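Local coordinates for protein L-lysine 6-monooxygenase (Pseudomonas syringae pv. tomato, PDB 5CQF) that probably hydroxylates the side-chain amino group of L-lysine, using FAD and NADPH, as a step in siderophore biosynthesis, at residues R162-S167 / D391-N397; V232-C238 / L308-S314; D324-V328 / V340-V346. All blocks are in the same frame, centred on the assembly; numbering follows the deposited sequence.

Interaction 1 of 3, residues R162-S167 / D391-N397; sequences RNLVLS and DVNIWVN
N163 and N393 sit side by side at one end of a parallel strand pair, 163-166 with 393-396, in which 393-396 is the outermost strand of the five-stranded Rossmann-type sheet in this flavoprotein. The tight part is the middle. L164 is gripped through its N by N393 O at 2.8 Å and through its O by W395 N, while L166 N donates to W395 O, the usual alternation of parallel strands. On the face of L164 and L166, L164 CB packs alongside I394 CG1 at 4.1 Å. On the other face the W395 indole lies with its edge toward the first strand: CE3 comes within 3.4 Å of L164 O, which is in the ring plane, and V165 CG2 meets CE3 obliquely at 4.0 Å. Helix 412-428 packs against this face, touching W395 through A425 and L426.

The loose side is the R162 and D391 end, where the chain meets solvent. R162 reaches out extended from CG to NE, yet its NH1 stays 4.0 Å from D391 OD2. That oxygen is well out of the guanidinium plane, which is nearly perpendicular to the carboxylate (85°), and no N-H points at it; the attraction is one of charge alone, and D391 is poorly ordered. NH1 also makes a weak hydrogen bond to Q148 OE1.

Between these extremes stand the two asparagines, their amides almost coplanar. R383 NE holds N393 OD1 and D15 O receives N163 ND2, which fits the modelled orientation of both amides. This leaves N393 ND2 to donate to N163 OD1 at 3.0 Å, 158° at the hydrogen.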
loop_
_atom_site.group_PDB
_atom_site.type_symbol
_atom_site.label_atom_id
_atom_site.label_comp_id
_atom_site.label_asym_id
_atom_site.label_seq_id
_atom_site.Cartn_x
_atom_site.Cartn_y
_atom_site.Cartn_z
ATOM N N ARG A 162 32.459 5.197 -40.069
ATOM C CA ARG A 162 33.185 4.067 -39.469
ATOM C C ARG A 162 32.502 3.553 -38.184
ATOM O O ARG A 162 32.899 2.517 -37.635
ATOM C CB ARG A 162 34.626 4.480 -39.110
ATOM C CG ARG A 162 35.544 4.828 -40.273
ATOM C CD ARG A 162 36.964 5.140 -39.785
ATOM N NE ARG A 162 37.815 5.752 -40.825
ATOM C CZ ARG A 162 38.623 5.098 -41.677
ATOM N NH1 ARG A 162 38.745 3.769 -41.660
ATOM N NH2 ARG A 162 39.325 5.790 -42.567
ATOM N N ASN A 163 31.509 4.283 -37.666
ATOM C CA ASN A 163 30.965 3.970 -36.347
ATOM C C ASN A 163 29.463 3.870 -36.376
ATOM O O ASN A 163 28.788 4.847 -36.654
ATOM C CB ASN A 163 31.435 5.010 -35.349
ATOM C CG ASN A 163 32.948 5.000 -35.202
ATOM O OD1 ASN A 163 33.528 3.979 -34.801
ATOM N ND2 ASN A 163 33.598 6.099 -35.571
ATOM N N LEU A 164 28.947 2.670 -36.119
ATOM C CA LEU A 164 27.530 2.403 -36.306
ATOM C C LEU A 164 26.881 1.907 -35.013
ATOM O O LEU A 164 27.414 1.016 -34.357
ATOM C CB LEU A 164 27.347 1.350 -37.396
ATOM C CG LEU A 164 25.890 1.043 -37.781
ATOM C CD1 LEU A 164 25.270 2.216 -38.523
ATOM C CD2 LEU A 164 25.775 -0.224 -38.610
ATOM N N VAL A 165 25.731 2.482 -34.655
ATOM C CA VAL A 165 24.958 2.034 -33.490
ATOM C C VAL A 165 23.585 1.586 -33.956
ATOM O O VAL A 165 22.905 2.313 -34.669
ATOM C CB VAL A 165 24.817 3.158 -32.442
ATOM C CG1 VAL A 165 24.058 2.657 -31.213
ATOM C CG2 VAL A 165 26.192 3.684 -32.040
ATOM N N LEU A 166 23.182 0.374 -33.586
ATOM C CA LEU A 166 21.858 -0.113 -33.957
ATOM C C LEU A 166 21.010 -0.046 -32.745
ATOM O O LEU A 166 21.302 -0.727 -31.800
ATOM C CB LEU A 166 21.888 -1.555 -34.433
ATOM C CG LEU A 166 22.071 -1.771 -35.930
ATOM C CD1 LEU A 166 23.451 -1.334 -36.340
ATOM C CD2 LEU A 166 21.851 -3.246 -36.227
ATOM N N SER A 167 19.974 0.788 -32.802
ATOM C CA SER A 167 19.085 1.116 -31.676
ATOM C C SER A 167 17.666 0.982 -32.174
ATOM O O SER A 167 16.801 1.778 -31.808
ATOM C CB SER A 167 19.285 2.585 -31.207
ATOM O OG SER A 167 20.502 2.806 -30.498
ATOM N N ASP A 391 39.433 -0.034 -38.391
ATOM C CA ASP A 391 38.800 1.125 -37.728
ATOM C C ASP A 391 37.258 1.142 -37.714
ATOM O O ASP A 391 36.685 2.151 -37.302
ATOM C CB ASP A 391 39.293 2.463 -38.340
ATOM C CG ASP A 391 40.721 2.799 -37.966
ATOM O OD1 ASP A 391 41.020 2.830 -36.754
ATOM O OD2 ASP A 391 41.533 3.066 -38.882
ATOM N N VAL A 392 36.584 0.068 -38.146
ATOM C CA VAL A 392 35.104 0.071 -38.202
ATOM C C VAL A 392 34.469 -0.594 -36.973
ATOM O O VAL A 392 34.733 -1.760 -36.657
ATOM C CB VAL A 392 34.536 -0.554 -39.496
ATOM C CG1 VAL A 392 33.010 -0.514 -39.506
ATOM C CG2 VAL A 392 35.064 0.190 -40.701
ATOM N N ASN A 393 33.617 0.173 -36.297
ATOM C CA ASN A 393 32.974 -0.281 -35.088
ATOM C C ASN A 393 31.479 -0.243 -35.188
ATOM O O ASN A 393 30.882 0.663 -35.781
ATOM C CB ASN A 393 33.426 0.564 -33.919
ATOM C CG ASN A 393 34.927 0.634 -33.820
ATOM O OD1 ASN A 393 35.559 -0.289 -33.321
ATOM N ND2 ASN A 393 35.509 1.728 -34.309
ATOM N N ILE A 394 30.882 -1.261 -34.587
ATOM C CA ILE A 394 29.443 -1.392 -34.547
ATOM C C ILE A 394 29.038 -1.772 -33.135
ATOM O O ILE A 394 29.736 -2.549 -32.471
ATOM C CB ILE A 394 28.943 -2.448 -35.548
ATOM C CG1 ILE A 394 29.469 -2.158 -36.974
ATOM C CG2 ILE A 394 27.420 -2.493 -35.561
ATOM C CD1 ILE A 394 29.434 -3.352 -37.889
ATOM N N TRP A 395 27.913 -1.203 -32.699
ATOM C CA TRP A 395 27.334 -1.448 -31.381
ATOM C C TRP A 395 25.895 -1.832 -31.586
ATOM O O TRP A 395 25.234 -1.250 -32.459
ATOM C CB TRP A 395 27.358 -0.189 -30.544
ATOM C CG TRP A 395 28.720 0.217 -30.056
ATOM C CD1 TRP A 395 29.293 -0.113 -28.861
ATOM C CD2 TRP A 395 29.668 1.051 -30.733
ATOM N NE1 TRP A 395 30.537 0.449 -28.764
ATOM C CE2 TRP A 395 30.791 1.166 -29.899
ATOM C CE3 TRP A 395 29.686 1.677 -31.969
ATOM C CZ2 TRP A 395 31.914 1.893 -30.255
ATOM C CZ3 TRP A 395 30.800 2.409 -32.325
ATOM C CH2 TRP A 395 31.900 2.511 -31.470
ATOM N N VAL A 396 25.407 -2.798 -30.811
ATOM C CA VAL A 396 23.970 -3.061 -30.753
ATOM C C VAL A 396 23.445 -2.601 -29.399
ATOM O O VAL A 396 23.786 -3.171 -28.385
ATOM C CB VAL A 396 23.613 -4.537 -30.997
ATOM C CG1 VAL A 396 22.097 -4.741 -30.945
ATOM C CG2 VAL A 396 24.143 -4.983 -32.341
ATOM N N ASN A 397 22.627 -1.550 -29.404
ATOM C CA ASN A 397 22.167 -0.900 -28.166
ATOM C C ASN A 397 20.914 -1.553 -27.588
ATOM O O ASN A 397 19.821 -0.974 -27.591
ATOM C CB ASN A 397 21.926 0.590 -28.422
ATOM C CG ASN A 397 21.826 1.390 -27.155
ATOM O OD1 ASN A 397 21.875 0.843 -26.059
ATOM N ND2 ASN A 397 21.690 2.710 -27.296
#

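Interaction 2 of 3, residues V232-C238 / L308-S314; sequences VHSVHRC and LHTYAYS
H233 and H309 share nearly the same first torsion (chi1 -55° and -53°), each CG lying beside its own backbone N. Since the two residues are paired across parallel strands, their imidazoles point the same way and lie side by side. The planes differ by 14°, but they are slid apart and barely overlap; H233 CE1 approaches H309 CD2 at 3.7 Å. Were both rings protonated, this closeness would probably be unfavourable. Y311 has a similar first torsion, and its ring swings back across the strand pair until OH reaches H233 ND1 at 2.8 Å, near the imidazole plane. Either atom could be the donor, and the bond ties down the rotation of H233. The two rings meet rim to rim, with Y311 CE1 3.8 Å from H233 ND1.

L341 and V343 of the neighbouring antiparallel sheet pack on H233. On the face of V232 and S234, L308 CD1 rests against both V232 CG1 at 4.0 Å and S234 CB at 3.9 Å, and V220 of helix 214-226 touches L308 and V232.

Past the regular strands the backbones stay joined. H236 O accepts from S314 N at 2.9 Å, and C238 O receives Y313 N from well above its carbonyl plane. S314 OG turns back to A312 O at 2.6 Å, which probably helps to hold the bend. The Y313 ring leaves this bend for a neighbouring subunit, where it meets Y261 and, edge-to-face, W276.

H236 ND1 is bonded to S212 OG, within the GxGxxA sequence that follows strand 206-210. Parallel strands flanked by that turn and helix 214-226 are consistent with a second Rossmann-type domain, which in related monooxygenases binds NADPH; strand 308-311 is the outermost strand of its parallel sheet.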
loop_
_atom_site.group_PDB
_atom_site.type_symbol
_atom_site.label_atom_id
_atom_site.label_comp_id
_atom_site.label_asym_id
_atom_site.label_seq_id
_atom_site.Cartn_x
_atom_site.Cartn_y
_atom_site.Cartn_z
ATOM N N VAL A 232 -13.089 -13.242 -23.558
ATOM C CA VAL A 232 -11.704 -13.386 -23.893
ATOM C C VAL A 232 -11.247 -14.761 -23.460
ATOM O O VAL A 232 -11.467 -15.139 -22.333
ATOM C CB VAL A 232 -10.858 -12.323 -23.199
ATOM C CG1 VAL A 232 -9.389 -12.586 -23.460
ATOM C CG2 VAL A 232 -11.230 -10.944 -23.689
ATOM N N HIS A 233 -10.607 -15.490 -24.367
ATOM C CA HIS A 233 -9.974 -16.770 -24.053
ATOM C C HIS A 233 -8.470 -16.590 -24.060
ATOM O O HIS A 233 -7.885 -16.268 -25.086
ATOM C CB HIS A 233 -10.390 -17.812 -25.079
ATOM C CG HIS A 233 -11.875 -17.949 -25.189
ATOM N ND1 HIS A 233 -12.588 -18.876 -24.464
ATOM C CD2 HIS A 233 -12.783 -17.231 -25.882
ATOM C CE1 HIS A 233 -13.873 -18.745 -24.732
ATOM N NE2 HIS A 233 -14.018 -17.745 -25.584
ATOM N N SER A 234 -7.874 -16.812 -22.896
ATOM C CA SER A 234 -6.520 -16.477 -22.603
ATOM C C SER A 234 -5.768 -17.769 -22.452
ATOM O O SER A 234 -5.991 -18.519 -21.497
ATOM C CB SER A 234 -6.482 -15.654 -21.299
ATOM O OG SER A 234 -5.165 -15.344 -20.886
ATOM N N VAL A 235 -4.875 -18.026 -23.410
ATOM C CA VAL A 235 -4.145 -19.291 -23.526
ATOM C C VAL A 235 -2.699 -19.107 -23.124
ATOM O O VAL A 235 -2.032 -18.187 -23.605
ATOM C CB VAL A 235 -4.185 -19.821 -24.960
ATOM C CG1 VAL A 235 -3.328 -21.054 -25.093
ATOM C CG2 VAL A 235 -5.623 -20.156 -25.373
ATOM N N HIS A 236 -2.227 -19.993 -22.244
ATOM C CA HIS A 236 -0.881 -19.917 -21.666
ATOM C C HIS A 236 -0.117 -21.212 -21.882
ATOM O O HIS A 236 -0.667 -22.302 -21.669
ATOM C CB HIS A 236 -0.997 -19.665 -20.177
ATOM C CG HIS A 236 -1.768 -18.427 -19.854
ATOM N ND1 HIS A 236 -1.193 -17.177 -19.847
ATOM C CD2 HIS A 236 -3.078 -18.241 -19.571
ATOM C CE1 HIS A 236 -2.111 -16.274 -19.553
ATOM N NE2 HIS A 236 -3.265 -16.895 -19.394
ATOM N N ARG A 237 1.141 -21.096 -22.287
ATOM C CA ARG A 237 2.001 -22.266 -22.477
ATOM C C ARG A 237 2.261 -22.962 -21.144
ATOM O O ARG A 237 2.430 -24.169 -21.098
ATOM C CB ARG A 237 3.344 -21.883 -23.108
ATOM C CG ARG A 237 4.232 -23.076 -23.487
ATOM C CD ARG A 237 5.486 -22.614 -24.244
ATOM N NE ARG A 237 6.263 -21.671 -23.420
ATOM C CZ ARG A 237 7.313 -21.987 -22.645
ATOM N NH1 ARG A 237 7.801 -23.235 -22.577
ATOM N NH2 ARG A 237 7.893 -21.029 -21.933
ATOM N N CYS A 238 2.307 -22.181 -20.075
ATOM C CA CYS A 238 2.534 -22.707 -18.746
ATOM C C CYS A 238 1.336 -22.312 -17.858
ATOM O O CYS A 238 0.193 -22.417 -18.304
ATOM C CB CYS A 238 3.912 -22.218 -18.226
ATOM S SG CYS A 238 5.362 -22.896 -19.125
ATOM N N LEU A 308 -13.602 -13.854 -18.773
ATOM C CA LEU A 308 -12.242 -14.238 -19.036
ATOM C C LEU A 308 -12.118 -15.730 -18.768
ATOM O O LEU A 308 -12.409 -16.175 -17.670
ATOM C CB LEU A 308 -11.303 -13.477 -18.110
ATOM C CG LEU A 308 -9.834 -13.898 -18.224
ATOM C CD1 LEU A 308 -9.294 -13.572 -19.611
ATOM C CD2 LEU A 308 -8.979 -13.237 -17.150
ATOM N N HIS A 309 -11.687 -16.497 -19.772
ATOM C CA HIS A 309 -11.501 -17.941 -19.635
ATOM C C HIS A 309 -10.018 -18.259 -19.782
ATOM O O HIS A 309 -9.383 -17.865 -20.777
ATOM C CB HIS A 309 -12.289 -18.658 -20.708
ATOM C CG HIS A 309 -13.733 -18.264 -20.746
ATOM N ND1 HIS A 309 -14.700 -18.898 -19.995
ATOM C CD2 HIS A 309 -14.368 -17.278 -21.420
ATOM C CE1 HIS A 309 -15.869 -18.330 -20.214
ATOM N NE2 HIS A 309 -15.693 -17.347 -21.078
ATOM N N THR A 310 -9.471 -18.976 -18.807
ATOM C CA THR A 310 -8.047 -19.289 -18.789
ATOM C C THR A 310 -7.752 -20.760 -19.179
ATOM O O THR A 310 -8.427 -21.653 -18.711
ATOM C CB THR A 310 -7.511 -18.945 -17.402
ATOM O OG1 THR A 310 -7.552 -17.523 -17.256
ATOM C CG2 THR A 310 -6.088 -19.385 -17.238
ATOM N N TYR A 311 -6.768 -21.006 -20.040
ATOM C CA TYR A 311 -6.360 -22.380 -20.384
ATOM C C TYR A 311 -4.870 -22.471 -20.145
ATOM O O TYR A 311 -4.086 -21.953 -20.937
ATOM C CB TYR A 311 -6.710 -22.745 -21.845
ATOM C CG TYR A 311 -8.133 -22.375 -22.197
ATOM C CD1 TYR A 311 -8.480 -21.060 -22.427
ATOM C CD2 TYR A 311 -9.142 -23.334 -22.239
ATOM C CE1 TYR A 311 -9.774 -20.701 -22.702
ATOM C CE2 TYR A 311 -10.454 -22.979 -22.542
ATOM C CZ TYR A 311 -10.750 -21.644 -22.766
ATOM O OH TYR A 311 -12.017 -21.238 -23.042
ATOM N N ALA A 312 -4.477 -23.108 -19.039
ATOM C CA ALA A 312 -3.061 -23.292 -18.746
ATOM C C ALA A 312 -2.450 -24.489 -19.507
ATOM O O ALA A 312 -3.129 -25.287 -20.108
ATOM C CB ALA A 312 -2.865 -23.448 -17.246
ATOM N N TYR A 313 -1.131 -24.559 -19.518
ATOM C CA TYR A 313 -0.399 -25.709 -20.049
ATOM C C TYR A 313 -0.864 -26.071 -21.425
ATOM O O TYR A 313 -0.880 -27.248 -21.757
ATOM C CB TYR A 313 -0.540 -26.928 -19.107
ATOM C CG TYR A 313 -0.399 -26.560 -17.639
ATOM C CD1 TYR A 313 0.727 -25.883 -17.180
ATOM C CD2 TYR A 313 -1.402 -26.876 -16.719
ATOM C CE1 TYR A 313 0.853 -25.525 -15.857
ATOM C CE2 TYR A 313 -1.283 -26.527 -15.392
ATOM C CZ TYR A 313 -0.164 -25.838 -14.961
ATOM O OH TYR A 313 -0.052 -25.482 -13.630
ATOM N N SER A 314 -1.185 -25.064 -22.239
ATOM C CA SER A 314 -1.802 -25.278 -23.538
ATOM C C SER A 314 -1.071 -24.652 -24.704
ATOM O O SER A 314 -0.452 -23.582 -24.569
ATOM C CB SER A 314 -3.227 -24.754 -23.539
ATOM O OG SER A 314 -3.985 -25.455 -22.576
#

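Interaction 3 of 3, residues D324-V328 / V340-V346; sequences DGYRV and VLEVDAV
Y326 pairs with V343 and V328 with L341 as hydrogen-bonded antiparallel positions, the strands running at 168° with their axes 4.7 Å apart. Y326 N gives the straighter of its pair's two bonds, to V343 O at 2.7 Å, and the reciprocal bond from V343 N is longer. R327 and E342 form the non-hydrogen-bonded pair between them. G325, at a positive phi that suits glycine, has no side chain to crowd V343 O, which lies 3.4 Å from its CA.

Y326, V328, L341 and V343 share the buried face. V343 carries CG2 between its backbone N and carbonyl carbon, the crowded position, and this points the methyl across the strand gap to Y326 CB at 4.0 Å and V328 CG2 at 4.1 Å. The Y326 ring extends beyond the end of the pair and bridges the turn: its edge meets D344 O, 3.5 Å from CE2, while V346 CG2 lies over one face, 4.2 Å from CD2. H321 stacks on the ring as well, and T185 OG1 holds its hydroxyl.

The outer face is different. The extended R327 chain crosses V340 at a slant, CG touching V340 CG1 at 3.7 Å and the valine methyls lying over one face of the guanidinium, an apolar rest for a charged group on an exposed surface. The E342 side chain touches R206.

At D344, whose carboxylate forms a salt bridge with R206, the chain turns away from the first strand, and A345 and V346 join the parallel sheet beside strands 206-210 and 186-188. The arrangement is a beta hairpin whose second strand passes directly into the parallel sheet of what is probably a Rossmann-type, NADPH-binding domain.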
loop_
_atom_site.group_PDB
_atom_site.type_symbol
_atom_site.label_atom_id
_atom_site.label_comp_id
_atom_site.label_asym_id
_atom_site.label_seq_id
_atom_site.Cartn_x
_atom_site.Cartn_y
_atom_site.Cartn_z
ATOM N N ASP A 324 -17.205 -17.969 -40.254
ATOM C CA ASP A 324 -17.728 -17.566 -38.940
ATOM C C ASP A 324 -16.637 -17.301 -37.881
ATOM O O ASP A 324 -16.846 -17.622 -36.711
ATOM C CB ASP A 324 -18.666 -18.651 -38.411
ATOM C CG ASP A 324 -19.551 -19.207 -39.476
ATOM O OD1 ASP A 324 -19.196 -20.277 -40.025
ATOM O OD2 ASP A 324 -20.585 -18.579 -39.772
ATOM N N GLY A 325 -15.491 -16.745 -38.295
ATOM C CA GLY A 325 -14.358 -16.479 -37.394
ATOM C C GLY A 325 -13.245 -17.512 -37.464
ATOM O O GLY A 325 -12.878 -17.954 -38.549
ATOM N N TYR A 326 -12.696 -17.881 -36.305
ATOM C CA TYR A 326 -11.614 -18.850 -36.233
ATOM C C TYR A 326 -12.057 -20.052 -35.442
ATOM O O TYR A 326 -12.800 -19.908 -34.473
ATOM C CB TYR A 326 -10.369 -18.247 -35.578
ATOM C CG TYR A 326 -9.842 -17.072 -36.348
ATOM C CD1 TYR A 326 -8.883 -17.227 -37.338
ATOM C CD2 TYR A 326 -10.327 -15.796 -36.113
ATOM C CE1 TYR A 326 -8.421 -16.137 -38.057
ATOM C CE2 TYR A 326 -9.865 -14.704 -36.828
ATOM C CZ TYR A 326 -8.926 -14.886 -37.803
ATOM O OH TYR A 326 -8.503 -13.796 -38.508
ATOM N N ARG A 327 -11.590 -21.228 -35.873
ATOM C CA ARG A 327 -11.774 -22.481 -35.166
ATOM C C ARG A 327 -10.389 -22.883 -34.651
ATOM O O ARG A 327 -9.479 -23.172 -35.426
ATOM C CB ARG A 327 -12.363 -23.532 -36.100
ATOM C CG ARG A 327 -12.797 -24.836 -35.434
ATOM C CD ARG A 327 -13.128 -25.905 -36.490
ATOM N NE ARG A 327 -13.280 -27.283 -35.974
ATOM C CZ ARG A 327 -12.287 -28.087 -35.559
ATOM N NH1 ARG A 327 -11.005 -27.685 -35.537
ATOM N NH2 ARG A 327 -12.584 -29.311 -35.133
ATOM N N VAL A 328 -10.226 -22.862 -33.331
ATOM C CA VAL A 328 -8.905 -23.025 -32.719
ATOM C C VAL A 328 -8.858 -24.276 -31.868
ATOM O O VAL A 328 -9.689 -24.458 -30.970
ATOM C CB VAL A 328 -8.552 -21.826 -31.833
ATOM C CG1 VAL A 328 -7.123 -21.944 -31.362
ATOM C CG2 VAL A 328 -8.747 -20.522 -32.592
ATOM N N VAL A 340 -11.771 -27.476 -28.690
ATOM C CA VAL A 340 -11.934 -26.535 -29.786
ATOM C C VAL A 340 -12.618 -25.274 -29.259
ATOM O O VAL A 340 -13.531 -25.368 -28.456
ATOM C CB VAL A 340 -12.773 -27.184 -30.918
ATOM C CG1 VAL A 340 -13.088 -26.199 -32.043
ATOM C CG2 VAL A 340 -12.046 -28.402 -31.465
ATOM N N LEU A 341 -12.140 -24.109 -29.704
ATOM C CA LEU A 341 -12.730 -22.788 -29.402
ATOM C C LEU A 341 -13.081 -22.102 -30.698
ATOM O O LEU A 341 -12.279 -22.094 -31.636
ATOM C CB LEU A 341 -11.721 -21.886 -28.693
ATOM C CG LEU A 341 -11.286 -22.323 -27.305
ATOM C CD1 LEU A 341 -10.120 -21.480 -26.806
ATOM C CD2 LEU A 341 -12.467 -22.235 -26.347
ATOM N N GLU A 342 -14.257 -21.505 -30.761
ATOM C CA GLU A 342 -14.583 -20.635 -31.883
ATOM C C GLU A 342 -14.562 -19.178 -31.428
ATOM O O GLU A 342 -15.297 -18.807 -30.527
ATOM C CB GLU A 342 -15.943 -20.988 -32.432
ATOM C CG GLU A 342 -16.055 -22.451 -32.805
ATOM C CD GLU A 342 -17.483 -22.871 -33.007
ATOM O OE1 GLU A 342 -18.325 -22.573 -32.121
ATOM O OE2 GLU A 342 -17.754 -23.489 -34.056
ATOM N N VAL A 343 -13.722 -18.371 -32.061
ATOM C CA VAL A 343 -13.592 -16.974 -31.726
ATOM C C VAL A 343 -13.677 -16.105 -32.959
ATOM O O VAL A 343 -13.577 -16.605 -34.057
ATOM C CB VAL A 343 -12.269 -16.699 -30.979
ATOM C CG1 VAL A 343 -12.317 -17.357 -29.615
ATOM C CG2 VAL A 343 -11.063 -17.187 -31.755
ATOM N N ASP A 344 -13.886 -14.806 -32.764
ATOM C CA ASP A 344 -13.984 -13.843 -33.858
ATOM C C ASP A 344 -12.634 -13.221 -34.161
ATOM O O ASP A 344 -12.395 -12.808 -35.269
ATOM C CB ASP A 344 -14.978 -12.749 -33.503
ATOM C CG ASP A 344 -16.381 -13.290 -33.257
ATOM O OD1 ASP A 344 -16.918 -13.986 -34.160
ATOM O OD2 ASP A 344 -16.941 -13.050 -32.158
ATOM N N ALA A 345 -11.751 -13.123 -33.170
ATOM C CA ALA A 345 -10.429 -12.546 -33.393
ATOM C C ALA A 345 -9.403 -13.073 -32.428
ATOM O O ALA A 345 -9.742 -13.528 -31.349
ATOM C CB ALA A 345 -10.482 -11.039 -33.303
ATOM N N VAL A 346 -8.141 -12.960 -32.833
ATOM C CA VAL A 346 -7.025 -13.523 -32.140
ATOM C C VAL A 346 -5.956 -12.455 -32.019
ATOM O O VAL A 346 -5.753 -11.681 -32.976
ATOM C CB VAL A 346 -6.485 -14.714 -32.921
ATOM C CG1 VAL A 346 -5.173 -15.212 -32.344
ATOM C CG2 VAL A 346 -7.516 -15.828 -32.926
#

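Interactions 2 and 3 belong to one region, their centres 14 Å apart: Y311 OH meets L341 CD2 at 3.5 Å, and the aromatic face of the parallel edge packs against the hairpin. Segment 340-346 itself runs on into the parallel sheet that contains interaction 2. Interaction 1 stands apart, about 23 Å from interaction 2 between nearest atoms and across the chain's centre, in the other parallel sheet. It is the most buried, with its charged pair at one more exposed end. Interaction 2 is only partly buried and relies on histidines and tyrosines, one reaching a neighbouring subunit. Interaction 3, antiparallel, has a mainly apolar inner face and an outer one where R327 and E342 are exposed.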